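Local coordinates for 16S rRNA methyltransferase (Streptomyces sp. DSM 40477, PDB 3MQ2), which methylates the N1 position of adenine 1408 in 16S ribosomal RNA with S-adenosyl-L-methionine as donor, conferring resistance to aminoglycosides such as kanamycin, neomycin and apramycin, at residues L53-M64 with N82-L93; E157-E165 with L178-P186. One frame throughout, in Å; residues are numbered along the deposited sequence. Where two conformers were deposited one is given.

Contact 1 (L53-M64 with N82-L93); sequences LVVALDADKSRM and NLLYLWATAERL. With SAH (S-adenosyl-L-homocysteine), chain C.
Asn82 opens the ladder between two parallel strands by offering its carbonyl O to Val54 N at 2.8 Å. From there 83-87 pairs with 53-58 in the staggered parallel pattern, each of Leu84 and Leu86 bonding through both N and O to residues that flank its partner. Leu83 and Tyr85 share a face with Val54 and Ala56: Leu83 CD1 meets Val54 CG1, and the methyl of Ala56 reaches the CD1-CE1 side of the Tyr85 ring, where Met64 SD also makes an oblique Met-aromatic contact. On the other face Leu86 lays CD1 against Val55 CG1 at 3.6 Å. Trp87 ends the strand with its indole reaching across to the loop that follows 53-58. Its NE1 donates to Ala59 O (2.9 Å), close to the indole plane but well above the plane of the carbonyl, while the Lys61 chain crosses one face. With Lys61 CG wedged between backbone N and carbonyl carbon (chi1 63°), CD stands 3.6 Å above the centre of the six-membered ring. Beyond Ala88, Ala90 N donates to SAH N1 at 2.6 Å and SAH N6 donates to Glu91 OE1, whereas Asp58 OD1 and OD2 each take one ribose hydroxyl, O3' and O2'. Such an acidic residue closing the second strand of the central sheet, with the loop after the third holding the adenine, is the cofactor site of the Rossmann-like class I methyltransferases.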
loop_
_atom_site.group_PDB
_atom_site.type_symbol
_atom_site.label_atom_id
_atom_site.label_comp_id
_atom_site.label_asym_id
_atom_site.label_seq_id
_atom_site.Cartn_x
_atom_site.Cartn_y
_atom_site.Cartn_z
ATOM N N LEU A 53 -10.994 5.312 8.342
ATOM C CA LEU A 53 -11.510 4.677 7.138
ATOM C C LEU A 53 -10.339 4.103 6.368
ATOM O O LEU A 53 -9.379 4.810 6.086
ATOM C CB LEU A 53 -12.250 5.696 6.276
ATOM C CG LEU A 53 -12.760 5.212 4.922
ATOM C CD1 LEU A 53 -13.680 4.029 5.094
ATOM C CD2 LEU A 53 -13.464 6.357 4.169
ATOM N N VAL A 54 -10.413 2.822 6.030
ATOM C CA VAL A 54 -9.308 2.167 5.324
ATOM C C VAL A 54 -9.741 1.893 3.905
ATOM O O VAL A 54 -10.762 1.249 3.687
ATOM C CB VAL A 54 -8.900 0.836 6.000
ATOM C CG1 VAL A 54 -7.734 0.167 5.244
ATOM C CG2 VAL A 54 -8.522 1.092 7.468
ATOM N N VAL A 55 -8.972 2.408 2.948
ATOM C CA VAL A 55 -9.252 2.212 1.533
ATOM C C VAL A 55 -8.124 1.356 0.974
ATOM O O VAL A 55 -6.957 1.588 1.280
ATOM C CB VAL A 55 -9.308 3.566 0.780
ATOM C CG1 VAL A 55 -9.630 3.355 -0.703
ATOM C CG2 VAL A 55 -10.359 4.483 1.412
ATOM N N ALA A 56 -8.460 0.362 0.164
ATOM C CA ALA A 56 -7.421 -0.492 -0.400
ATOM C C ALA A 56 -7.726 -0.729 -1.851
ATOM O O ALA A 56 -8.877 -0.913 -2.223
ATOM C CB ALA A 56 -7.337 -1.824 0.349
ATOM N N LEU A 57 -6.701 -0.700 -2.687
ATOM C CA LEU A 57 -6.960 -0.884 -4.106
ATOM C C LEU A 57 -5.978 -1.847 -4.745
ATOM O O LEU A 57 -4.869 -2.077 -4.232
ATOM C CB LEU A 57 -6.978 0.456 -4.833
ATOM C CG LEU A 57 -5.779 1.373 -4.626
ATOM C CD1 LEU A 57 -4.684 0.991 -5.595
ATOM C CD2 LEU A 57 -6.182 2.825 -4.835
ATOM N N ASP A 58 -6.410 -2.448 -5.849
ATOM C CA ASP A 58 -5.512 -3.273 -6.640
ATOM C C ASP A 58 -5.965 -3.201 -8.078
ATOM O O ASP A 58 -7.155 -3.007 -8.351
ATOM C CB ASP A 58 -5.556 -4.732 -6.191
ATOM C CG ASP A 58 -4.322 -5.506 -6.618
ATOM O OD1 ASP A 58 -3.375 -5.598 -5.805
ATOM O OD2 ASP A 58 -4.281 -6.003 -7.768
ATOM N N ALA A 59 -5.015 -3.384 -8.987
ATOM C CA ALA A 59 -5.327 -3.416 -10.424
ATOM C C ALA A 59 -6.154 -4.642 -10.793
ATOM O O ALA A 59 -6.886 -4.630 -11.790
ATOM C CB ALA A 59 -4.043 -3.403 -11.226
ATOM N N ASP A 60 -6.028 -5.711 -10.006
ATOM C CA ASP A 60 -6.709 -6.971 -10.308
ATOM C C ASP A 60 -7.895 -7.208 -9.367
ATOM O O ASP A 60 -7.705 -7.575 -8.207
ATOM C CB ASP A 60 -5.714 -8.133 -10.202
ATOM C CG ASP A 60 -6.343 -9.488 -10.510
ATOM O OD1 ASP A 60 -7.584 -9.582 -10.623
ATOM O OD2 ASP A 60 -5.583 -10.471 -10.630
ATOM N N LYS A 61 -9.113 -7.009 -9.861
ATOM C CA LYS A 61 -10.291 -7.086 -9.001
ATOM C C LYS A 61 -10.533 -8.489 -8.453
ATOM O O LYS A 61 -11.079 -8.640 -7.362
ATOM C CB LYS A 61 -11.549 -6.561 -9.707
ATOM C CG LYS A 61 -11.991 -7.339 -10.954
ATOM C CD LYS A 61 -13.219 -6.664 -11.589
ATOM C CE LYS A 61 -13.535 -7.197 -12.985
ATOM N NZ LYS A 61 -13.923 -8.633 -12.981
ATOM N N SER A 62 -10.114 -9.511 -9.196
ATOM C CA SER A 62 -10.370 -10.891 -8.781
ATOM C C SER A 62 -9.684 -11.255 -7.464
ATOM O O SER A 62 -10.195 -12.083 -6.707
ATOM C CB SER A 62 -9.944 -11.876 -9.869
ATOM O OG SER A 62 -8.533 -11.904 -9.997
ATOM N N ARG A 63 -8.537 -10.637 -7.184
ATOM C CA ARG A 63 -7.774 -10.964 -5.979
ATOM C C ARG A 63 -8.537 -10.606 -4.712
ATOM O O ARG A 63 -8.414 -11.272 -3.690
ATOM C CB ARG A 63 -6.426 -10.230 -5.956
ATOM C CG ARG A 63 -5.458 -10.593 -7.065
ATOM C CD ARG A 63 -5.011 -12.048 -7.001
ATOM N NE ARG A 63 -4.455 -12.437 -5.704
ATOM C CZ ARG A 63 -3.313 -11.978 -5.198
ATOM N NH1 ARG A 63 -2.597 -11.076 -5.856
ATOM N NH2 ARG A 63 -2.894 -12.409 -4.016
ATOM N N MET A 64 -9.322 -9.541 -4.792
ATOM C CA MET A 64 -10.010 -9.000 -3.631
ATOM C C MET A 64 -11.387 -9.629 -3.389
ATOM O O MET A 64 -12.086 -9.240 -2.458
ATOM C CB MET A 64 -10.158 -7.480 -3.798
ATOM C CG MET A 64 -8.816 -6.731 -3.929
ATOM S SD MET A 64 -9.032 -4.945 -4.170
ATOM C CE MET A 64 -9.426 -4.876 -5.927
ATOM N N ASN A 82 -15.722 0.291 8.028
ATOM C CA ASN A 82 -14.661 1.267 7.769
ATOM C C ASN A 82 -13.613 0.753 6.794
ATOM O O ASN A 82 -12.437 1.080 6.904
ATOM C CB ASN A 82 -13.979 1.676 9.077
ATOM C CG ASN A 82 -13.299 0.504 9.779
ATOM O OD1 ASN A 82 -13.764 -0.637 9.704
ATOM N ND2 ASN A 82 -12.195 0.783 10.464
ATOM N N LEU A 83 -14.053 -0.056 5.842
ATOM C CA LEU A 83 -13.147 -0.700 4.898
ATOM C C LEU A 83 -13.769 -0.683 3.507
ATOM O O LEU A 83 -14.908 -1.107 3.311
ATOM C CB LEU A 83 -12.882 -2.138 5.347
ATOM C CG LEU A 83 -11.965 -3.004 4.481
ATOM C CD1 LEU A 83 -10.614 -2.318 4.232
ATOM C CD2 LEU A 83 -11.768 -4.355 5.175
ATOM N N LEU A 84 -13.008 -0.186 2.543
ATOM C CA LEU A 84 -13.487 -0.034 1.189
ATOM C C LEU A 84 -12.419 -0.550 0.232
ATOM O O LEU A 84 -11.286 -0.077 0.249
ATOM C CB LEU A 84 -13.766 1.450 0.925
ATOM C CG LEU A 84 -14.060 1.885 -0.499
ATOM C CD1 LEU A 84 -15.374 1.288 -0.963
ATOM C CD2 LEU A 84 -14.120 3.412 -0.558
ATOM N N TYR A 85 -12.783 -1.537 -0.584
ATOM C CA TYR A 85 -11.894 -2.061 -1.615
ATOM C C TYR A 85 -12.249 -1.450 -2.968
ATOM O O TYR A 85 -13.419 -1.427 -3.364
ATOM C CB TYR A 85 -12.011 -3.587 -1.693
ATOM C CG TYR A 85 -11.429 -4.275 -0.485
ATOM C CD1 TYR A 85 -10.063 -4.453 -0.365
ATOM C CD2 TYR A 85 -12.249 -4.723 0.549
ATOM C CE1 TYR A 85 -9.524 -5.078 0.744
ATOM C CE2 TYR A 85 -11.722 -5.337 1.666
ATOM C CZ TYR A 85 -10.357 -5.508 1.755
ATOM O OH TYR A 85 -9.825 -6.123 2.860
ATOM N N LEU A 86 -11.235 -0.961 -3.680
ATOM C CA LEU A 86 -11.449 -0.288 -4.962
ATOM C C LEU A 86 -10.621 -0.934 -6.067
ATOM O O LEU A 86 -9.534 -1.448 -5.833
ATOM C CB LEU A 86 -11.050 1.192 -4.856
ATOM C CG LEU A 86 -11.794 2.032 -3.823
ATOM C CD1 LEU A 86 -11.320 3.491 -3.892
ATOM C CD2 LEU A 86 -13.312 1.975 -4.026
ATOM N N TRP A 87 -11.133 -0.872 -7.287
ATOM C CA TRP A 87 -10.444 -1.431 -8.443
ATOM C C TRP A 87 -9.724 -0.304 -9.143
ATOM O O TRP A 87 -10.365 0.556 -9.734
ATOM C CB TRP A 87 -11.493 -2.001 -9.394
ATOM C CG TRP A 87 -10.984 -2.816 -10.538
ATOM C CD1 TRP A 87 -9.774 -3.463 -10.649
ATOM C CD2 TRP A 87 -11.700 -3.090 -11.752
ATOM N NE1 TRP A 87 -9.712 -4.130 -11.862
ATOM C CE2 TRP A 87 -10.874 -3.913 -12.547
ATOM C CE3 TRP A 87 -12.963 -2.727 -12.228
ATOM C CZ2 TRP A 87 -11.273 -4.369 -13.806
ATOM C CZ3 TRP A 87 -13.356 -3.187 -13.484
ATOM C CH2 TRP A 87 -12.512 -3.992 -14.257
ATOM N N ALA A 88 -8.399 -0.284 -9.068
ATOM C CA ALA A 88 -7.649 0.824 -9.656
ATOM C C ALA A 88 -6.171 0.515 -9.695
ATOM O O ALA A 88 -5.675 -0.247 -8.875
ATOM C CB ALA A 88 -7.874 2.111 -8.853
ATOM N N THR A 89 -5.471 1.125 -10.647
ATOM C CA THR A 89 -4.018 1.004 -10.702
ATOM C C THR A 89 -3.350 2.195 -10.040
ATOM O O THR A 89 -3.947 3.260 -9.889
ATOM C CB THR A 89 -3.521 0.970 -12.151
ATOM O OG1 THR A 89 -3.760 2.241 -12.763
ATOM C CG2 THR A 89 -4.257 -0.116 -12.930
ATOM N N ALA A 90 -2.079 2.028 -9.690
ATOM C CA ALA A 90 -1.317 3.140 -9.146
ATOM C C ALA A 90 -1.081 4.242 -10.181
ATOM O O ALA A 90 -0.874 5.405 -9.818
ATOM C CB ALA A 90 0.008 2.651 -8.556
ATOM N N GLU A 91 -1.117 3.883 -11.464
ATOM C CA GLU A 91 -0.981 4.869 -12.533
ATOM C C GLU A 91 -2.218 5.753 -12.650
ATOM O O GLU A 91 -2.130 6.914 -13.057
ATOM C CB GLU A 91 -0.744 4.169 -13.876
ATOM C CG GLU A 91 0.652 3.575 -14.044
ATOM C CD GLU A 91 0.788 2.167 -13.514
ATOM O OE1 GLU A 91 -0.138 1.672 -12.831
ATOM O OE2 GLU A 91 1.842 1.552 -13.785
ATOM N N ARG A 92 -3.377 5.188 -12.323
ATOM C CA ARG A 92 -4.644 5.906 -12.430
ATOM C C ARG A 92 -5.436 5.789 -11.142
ATOM O O ARG A 92 -6.465 5.125 -11.079
ATOM C CB ARG A 92 -5.478 5.371 -13.589
ATOM C CG ARG A 92 -4.911 5.680 -14.960
ATOM C CD ARG A 92 -5.881 5.188 -16.015
ATOM N NE ARG A 92 -5.484 5.584 -17.356
ATOM C CZ ARG A 92 -6.250 5.404 -18.424
ATOM N NH1 ARG A 92 -7.433 4.819 -18.289
ATOM N NH2 ARG A 92 -5.825 5.787 -19.614
ATOM N N LEU A 93 -4.936 6.445 -10.106
ATOM C CA LEU A 93 -5.549 6.342 -8.794
ATOM C C LEU A 93 -6.957 6.932 -8.787
ATOM O O LEU A 93 -7.270 7.838 -9.557
ATOM C CB LEU A 93 -4.669 7.055 -7.762
ATOM C CG LEU A 93 -3.363 6.310 -7.495
ATOM C CD1 LEU A 93 -2.362 7.214 -6.799
ATOM C CD2 LEU A 93 -3.624 5.067 -6.665
HETATM N N SAH C . 0.366 -5.771 -0.726
HETATM C CA SAH C . -0.236 -7.076 -0.937
HETATM C CB SAH C . -0.002 -7.568 -2.365
HETATM C CG SAH C . 1.422 -7.370 -2.873
HETATM S SD SAH C . 1.717 -8.300 -4.398
HETATM C C SAH C . 0.345 -8.060 0.060
HETATM O O SAH C . -0.093 -9.207 0.148
HETATM O OXT SAH C . 1.271 -7.711 0.792
HETATM C "C5'" SAH C . 1.762 -6.714 -5.271
HETATM C "C4'" SAH C . 0.373 -6.270 -5.715
HETATM O "O4'" SAH C . 0.477 -5.020 -6.364
HETATM C "C3'" SAH C . -0.270 -7.224 -6.723
HETATM O "O3'" SAH C . -1.561 -7.561 -6.279
HETATM C "C2'" SAH C . -0.411 -6.445 -8.012
HETATM O "O2'" SAH C . -1.648 -6.717 -8.646
HETATM C "C1'" SAH C . -0.351 -5.016 -7.512
HETATM N N9 SAH C . 0.185 -4.055 -8.483
HETATM C C8 SAH C . 1.348 -4.111 -9.207
HETATM N N7 SAH C . 1.427 -2.979 -9.962
HETATM C C5 SAH C . 0.329 -2.220 -9.707
HETATM C C6 SAH C . -0.104 -0.991 -10.182
HETATM N N6 SAH C . 0.616 -0.312 -11.072
HETATM N N1 SAH C . -1.289 -0.475 -9.711
HETATM C C2 SAH C . -2.044 -1.161 -8.785
HETATM N N3 SAH C . -1.622 -2.386 -8.319
HETATM C C4 SAH C . -0.450 -2.887 -8.776
HETATM O O HOH W 1 -8.903 -6.972 -13.017
#

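Contact 2 (E157-E165 with L178-P186); sequences EPTPDSADE and LADCRYLEP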
loop_
_atom_site.group_PDB
_atom_site.type_symbol
_atom_site.label_atom_id
_atom_site.label_comp_id
_atom_site.label_asym_id
_atom_site.label_seq_id
_atom_site.Cartn_x
_atom_site.Cartn_y
_atom_site.Cartn_z
ATOM N N GLU A 157 20.313 -4.123 -5.052
ATOM C CA GLU A 157 19.409 -4.349 -3.927
ATOM C C GLU A 157 19.636 -3.271 -2.873
ATOM O O GLU A 157 20.766 -3.060 -2.437
ATOM C CB GLU A 157 19.625 -5.728 -3.302
ATOM C CG GLU A 157 18.687 -5.991 -2.111
ATOM C CD GLU A 157 18.881 -7.351 -1.470
ATOM O OE1 GLU A 157 19.060 -8.348 -2.210
ATOM O OE2 GLU A 157 18.850 -7.422 -0.218
ATOM N N PRO A 158 18.566 -2.577 -2.462
ATOM C CA PRO A 158 18.767 -1.498 -1.488
ATOM C C PRO A 158 19.006 -2.001 -0.073
ATOM O O PRO A 158 18.499 -3.039 0.342
ATOM C CB PRO A 158 17.449 -0.724 -1.545
ATOM C CG PRO A 158 16.442 -1.752 -1.963
ATOM C CD PRO A 158 17.172 -2.657 -2.925
ATOM N N THR A 159 19.796 -1.243 0.673
ATOM C CA THR A 159 20.057 -1.555 2.065
ATOM C C THR A 159 19.681 -0.315 2.851
ATOM O O THR A 159 19.486 0.749 2.261
ATOM C CB THR A 159 21.544 -1.842 2.299
ATOM O OG1 THR A 159 22.294 -0.640 2.077
ATOM C CG2 THR A 159 22.033 -2.934 1.353
ATOM N N PRO A 160 19.578 -0.440 4.183
ATOM C CA PRO A 160 19.283 0.743 4.988
ATOM C C PRO A 160 20.209 1.902 4.629
ATOM O O PRO A 160 19.747 3.033 4.470
ATOM C CB PRO A 160 19.557 0.257 6.415
ATOM C CG PRO A 160 19.208 -1.188 6.364
ATOM C CD PRO A 160 19.663 -1.658 5.008
ATOM N N ASP A 161 21.500 1.626 4.483
ATOM C CA ASP A 161 22.447 2.697 4.194
ATOM C C ASP A 161 22.343 3.216 2.764
ATOM O O ASP A 161 22.316 4.425 2.535
ATOM C CB ASP A 161 23.879 2.256 4.495
ATOM C CG ASP A 161 24.102 1.981 5.969
ATOM O OD1 ASP A 161 23.343 2.527 6.797
ATOM O OD2 ASP A 161 25.036 1.222 6.298
ATOM N N SER A 162 22.287 2.309 1.798
ATOM C CA SER A 162 22.275 2.722 0.403
ATOM C C SER A 162 20.994 3.478 0.083
ATOM O O SER A 162 20.992 4.396 -0.739
ATOM C CB SER A 162 22.433 1.515 -0.527
ATOM O OG SER A 162 21.248 0.742 -0.572
ATOM N N ALA A 163 19.903 3.087 0.733
ATOM C CA ALA A 163 18.618 3.749 0.525
ATOM C C ALA A 163 18.689 5.189 1.008
ATOM O O ALA A 163 18.226 6.111 0.330
ATOM C CB ALA A 163 17.516 3.002 1.250
ATOM N N ASP A 164 19.267 5.380 2.187
ATOM C CA ASP A 164 19.510 6.724 2.690
ATOM C C ASP A 164 20.320 7.510 1.666
ATOM O O ASP A 164 20.219 8.731 1.588
ATOM C CB ASP A 164 20.263 6.682 4.024
ATOM C CG ASP A 164 19.449 6.053 5.140
ATOM O OD1 ASP A 164 20.058 5.497 6.079
ATOM O OD2 ASP A 164 18.203 6.116 5.083
ATOM N N GLU A 165 21.116 6.796 0.876
ATOM C CA GLU A 165 22.029 7.427 -0.076
ATOM C C GLU A 165 21.374 7.814 -1.400
ATOM O O GLU A 165 21.391 8.987 -1.774
ATOM C CB GLU A 165 23.237 6.525 -0.343
ATOM C CG GLU A 165 24.125 6.283 0.870
ATOM C CD GLU A 165 25.217 5.258 0.603
ATOM O OE1 GLU A 165 25.341 4.804 -0.555
ATOM O OE2 GLU A 165 25.948 4.905 1.553
ATOM N N LEU A 178 11.894 10.780 3.066
ATOM C CA LEU A 178 12.290 9.457 3.543
ATOM C C LEU A 178 13.048 9.596 4.852
ATOM O O LEU A 178 14.199 10.033 4.864
ATOM C CB LEU A 178 13.147 8.733 2.499
ATOM C CG LEU A 178 13.562 7.300 2.849
ATOM C CD1 LEU A 178 12.354 6.435 3.203
ATOM C CD2 LEU A 178 14.347 6.680 1.700
ATOM N N ALA A 179 12.394 9.228 5.952
ATOM C CA ALA A 179 12.928 9.481 7.287
ATOM C C ALA A 179 13.668 8.281 7.850
ATOM O O ALA A 179 14.601 8.429 8.635
ATOM C CB ALA A 179 11.807 9.877 8.223
ATOM N N ASP A 180 13.234 7.085 7.469
ATOM C CA ASP A 180 13.821 5.887 8.033
ATOM C C ASP A 180 13.849 4.740 7.038
ATOM O O ASP A 180 12.929 4.570 6.237
ATOM C CB ASP A 180 13.059 5.458 9.279
ATOM C CG ASP A 180 13.745 4.325 10.008
ATOM O OD1 ASP A 180 14.744 4.589 10.717
ATOM O OD2 ASP A 180 13.291 3.173 9.870
ATOM N N CYS A 181 14.928 3.969 7.084
ATOM C CA CYS A 181 15.056 2.762 6.279
ATOM C C CYS A 181 15.601 1.656 7.166
ATOM O O CYS A 181 16.675 1.797 7.755
ATOM C CB CYS A 181 16.010 2.992 5.104
ATOM S SG CYS A 181 15.624 4.443 4.088
ATOM N N ARG A 182 14.863 0.561 7.290
ATOM C CA ARG A 182 15.350 -0.547 8.110
ATOM C C ARG A 182 14.816 -1.900 7.657
ATOM O O ARG A 182 13.738 -1.993 7.088
ATOM C CB ARG A 182 14.988 -0.310 9.577
ATOM C CG ARG A 182 13.495 -0.234 9.843
ATOM C CD ARG A 182 13.210 0.005 11.324
ATOM N NE ARG A 182 13.730 1.290 11.774
ATOM C CZ ARG A 182 14.510 1.456 12.840
ATOM N NH1 ARG A 182 14.866 0.415 13.581
ATOM N NH2 ARG A 182 14.931 2.668 13.169
ATOM N N TYR A 183 15.587 -2.945 7.925
ATOM C CA TYR A 183 15.136 -4.294 7.652
ATOM C C TYR A 183 14.046 -4.670 8.648
ATOM O O TYR A 183 14.089 -4.267 9.823
ATOM C CB TYR A 183 16.292 -5.276 7.798
ATOM C CG TYR A 183 17.347 -5.214 6.721
ATOM C CD1 TYR A 183 17.021 -5.381 5.380
ATOM C CD2 TYR A 183 18.682 -5.027 7.056
ATOM C CE1 TYR A 183 18.001 -5.344 4.398
ATOM C CE2 TYR A 183 19.667 -4.996 6.085
ATOM C CZ TYR A 183 19.324 -5.159 4.760
ATOM O OH TYR A 183 20.303 -5.127 3.797
ATOM N N LEU A 184 13.060 -5.426 8.173
ATOM C CA LEU A 184 12.030 -5.982 9.038
ATOM C C LEU A 184 12.312 -7.457 9.256
ATOM O O LEU A 184 12.593 -8.187 8.300
ATOM C CB LEU A 184 10.645 -5.840 8.401
ATOM C CG LEU A 184 10.070 -4.437 8.233
ATOM C CD1 LEU A 184 8.617 -4.588 7.831
ATOM C CD2 LEU A 184 10.205 -3.633 9.518
ATOM N N GLU A 185 12.245 -7.897 10.511
ATOM C CA GLU A 185 12.326 -9.328 10.813
ATOM C C GLU A 185 11.130 -10.032 10.193
ATOM O O GLU A 185 10.080 -9.420 10.004
ATOM C CB GLU A 185 12.272 -9.550 12.321
ATOM C CG GLU A 185 13.396 -8.913 13.073
ATOM C CD GLU A 185 14.665 -9.736 13.017
ATOM O OE1 GLU A 185 14.640 -10.836 12.430
ATOM O OE2 GLU A 185 15.684 -9.277 13.569
ATOM N N PRO A 186 11.282 -11.323 9.869
ATOM C CA PRO A 186 10.172 -12.094 9.295
ATOM C C PRO A 186 8.924 -12.025 10.168
ATOM O O PRO A 186 7.810 -12.010 9.633
ATOM C CB PRO A 186 10.730 -13.523 9.269
ATOM C CG PRO A 186 12.189 -13.319 9.072
ATOM C CD PRO A 186 12.534 -12.098 9.891
HETATM O O HOH W 2 19.470 -5.398 1.323
HETATM O O HOH W 3 17.548 5.162 7.887
#
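Tyr183 OH, Glu157 OE2 and Pro158 O all hold one water, water 2, which lies 2.6 Å from Tyr183 OH, accepts a hydrogen bond from that hydroxyl and donates to the other two oxygens. The bridge ties the edge strand of the central sheet, 176-184, to the loop that leads into helix 160-173, the helix that precedes this strand in the chain and runs roughly antiparallel to it. Water 2 sits in the plane of the phenol ring, so the hydroxyl is engaged at the ring's edge while one face receives Pro160. Pro160 CD stands 3.4 Å above that face, displaced toward the rim near CE2 and CZ, and the proline meets the ring at about a right angle in a CH-pi contact. Tyr183 CG lies opposite the carbonyl carbon about the first side-chain bond (chi1 -71°), a setting that swings the ring toward the proline; Phe207 stacks with the same ring. The helix start is itself fixed by a capping box: Thr159 OG1 accepts from Ser162 N, and Ser162 OG accepts from Thr159 N at 2.8 Å. One turn on, in the conformer given for Cys181, Ala163 CB packs on Cys181 SG at 3.7 Å, and Leu178 CD2 approaches Ala163 O at 4.2 Å. Arg182, whose side chain leaves the backbone away from the helix, in one of its two conformers grips Asp180 side-on through NE and NH2. A second water, water 3, links helix and strand again, accepting from Cys181 N and lying 3.0 Å from Asp164 OD2, to which it probably donates.

Overall arrangement
The two contacts illustrate how one sheet can be bordered differently at its two ends. Contact 1 pairs an outermost strand with its neighbour and is largely buried; contact 2 lays a helix on the strand at the far edge and is only partly buried. Their centres are 27 Å apart, on opposite sides of the centre of the chain, and their nearest atoms about 17 Å apart, so the sheet is what they have in common. Direct backbone bonds dominate contact 1, whose strand end and loops also bind the cofactor product. In contact 2 the clear polar links between the two segments pass through water, around a small patch of proline, aromatic and sulfur contacts.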